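PDB 2FI9: outer membrane protein from Bartonella henselae, which is of unknown function but belongs to the DUF498/DUF598 family of uncharacterised proteins. Local coordinates for residues 38-42 against 43-47. Sequence-based numbering, arbitrary orientation.
Sequences ICIPS and GIYGI
Ser42 OG is gripped twice: the phenol of Tyr45 donates to it, OH to OG 2.7 Å, and Glu65 OE2 forms a second hydrogen bond with it. OG meets the Tyr45 ring at its edge, in the ring plane, and the bond ties the turn to the third residue of the returning strand. With chi1 at 69°, Ser42 OG lies between its own backbone N and carbonyl carbon, which brings it round to the phenol. Ile40 crosses the tyrosine side chain at about a right angle, its CD1 3.7 Å from Tyr45 CE2. Farther from the turn, Ile38 CG2 rests 3.9 Å from Tyr45 CB and more loosely near Ile47 CG2. On the other face Cys39 SG comes within 4.2 Å of Ile44 CG2 in the non-hydrogen-bonded pair.

Ile40 to Gly43 form a type I turn with Pro41 and Ser42 at its corners, closed by Gly43 N to Ile40 O at 2.9 Å; Ile40 N returns a nearly straight bond to Gly43 O, also 2.9 Å. Gly43, at phi 147°, leads the chain out of the turn into the second strand. Ile38 and Tyr45 form the next hydrogen-bonded pair, N to O 2.9 Å in both directions, completing a tight antiparallel beta hairpin.

Strand 43-47 is an outermost strand of the mixed five-stranded sheet, and strand 36-40 joins it to strand 120-124. Helix 60-64 packs on the face carrying Ile38, Ile40 and Tyr45: Val62 touches both isoleucines, while Arg61 makes a cation-pi contact with the tyrosine.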
# COMPACT_ATOMS: atom_id res chain seq x y z
N ILE A 38 -4.52 -2.06 -1.75
CA ILE A 38 -3.50 -1.30 -2.43
C ILE A 38 -4.11 0.06 -2.83
O ILE A 38 -5.25 0.12 -3.27
CB ILE A 38 -2.93 -2.10 -3.61
CG1 ILE A 38 -1.54 -1.59 -3.98
CG2 ILE A 38 -3.87 -2.10 -4.82
CD1 ILE A 38 -0.78 -2.58 -4.83
N CYS A 39 -3.37 1.14 -2.63
CA CYS A 39 -3.85 2.49 -2.85
C CYS A 39 -2.93 3.11 -3.87
O CYS A 39 -1.76 3.35 -3.59
CB CYS A 39 -3.77 3.30 -1.55
SG CYS A 39 -4.59 2.54 -0.15
N ILE A 40 -3.44 3.34 -5.06
CA ILE A 40 -2.63 3.84 -6.16
C ILE A 40 -3.40 4.98 -6.86
O ILE A 40 -4.57 5.20 -6.55
CB ILE A 40 -2.24 2.68 -7.12
CG1 ILE A 40 -3.50 1.92 -7.57
CG2 ILE A 40 -1.29 1.73 -6.40
CD1 ILE A 40 -3.23 0.79 -8.57
N PRO A 41 -2.73 5.76 -7.73
CA PRO A 41 -3.49 6.87 -8.34
C PRO A 41 -4.84 6.51 -8.95
O PRO A 41 -5.77 7.35 -8.92
CB PRO A 41 -2.51 7.40 -9.40
CG PRO A 41 -1.19 7.17 -8.76
CD PRO A 41 -1.32 5.78 -8.14
N SER A 42 -4.98 5.29 -9.50
CA SER A 42 -6.26 4.89 -10.15
C SER A 42 -7.33 4.42 -9.15
O SER A 42 -8.47 4.17 -9.53
CB SER A 42 -6.02 3.79 -11.18
OG SER A 42 -5.63 2.57 -10.54
N GLY A 43 -6.96 4.27 -7.88
CA GLY A 43 -7.93 3.96 -6.85
C GLY A 43 -7.44 3.10 -5.71
O GLY A 43 -6.24 2.84 -5.59
N ILE A 44 -8.38 2.66 -4.89
CA ILE A 44 -8.11 1.75 -3.79
C ILE A 44 -8.74 0.42 -4.17
O ILE A 44 -9.96 0.37 -4.41
CB ILE A 44 -8.73 2.27 -2.47
CG1 ILE A 44 -8.19 3.68 -2.18
CG2 ILE A 44 -8.42 1.31 -1.30
CD1 ILE A 44 -8.80 4.37 -0.96
N TYR A 45 -7.94 -0.64 -4.21
CA TYR A 45 -8.39 -1.97 -4.63
C TYR A 45 -8.15 -2.98 -3.51
O TYR A 45 -7.13 -2.90 -2.82
CB TYR A 45 -7.60 -2.44 -5.84
CG TYR A 45 -7.65 -1.54 -7.05
CD1 TYR A 45 -8.49 -1.83 -8.12
CD2 TYR A 45 -6.83 -0.41 -7.13
CE1 TYR A 45 -8.54 -1.01 -9.24
CE2 TYR A 45 -6.87 0.42 -8.24
CZ TYR A 45 -7.72 0.11 -9.30
OH TYR A 45 -7.77 0.92 -10.40
N GLY A 46 -9.06 -3.93 -3.34
CA GLY A 46 -8.77 -5.07 -2.47
C GLY A 46 -7.73 -5.96 -3.10
O GLY A 46 -7.71 -6.16 -4.32
N ILE A 47 -6.82 -6.49 -2.27
CA ILE A 47 -5.92 -7.54 -2.71
C ILE A 47 -5.92 -8.66 -1.68
O ILE A 47 -5.97 -8.43 -0.47
CB ILE A 47 -4.49 -7.05 -2.98
CG1 ILE A 47 -4.05 -6.05 -1.91
CG2 ILE A 47 -4.38 -6.42 -4.37
CD1 ILE A 47 -2.60 -6.09 -1.64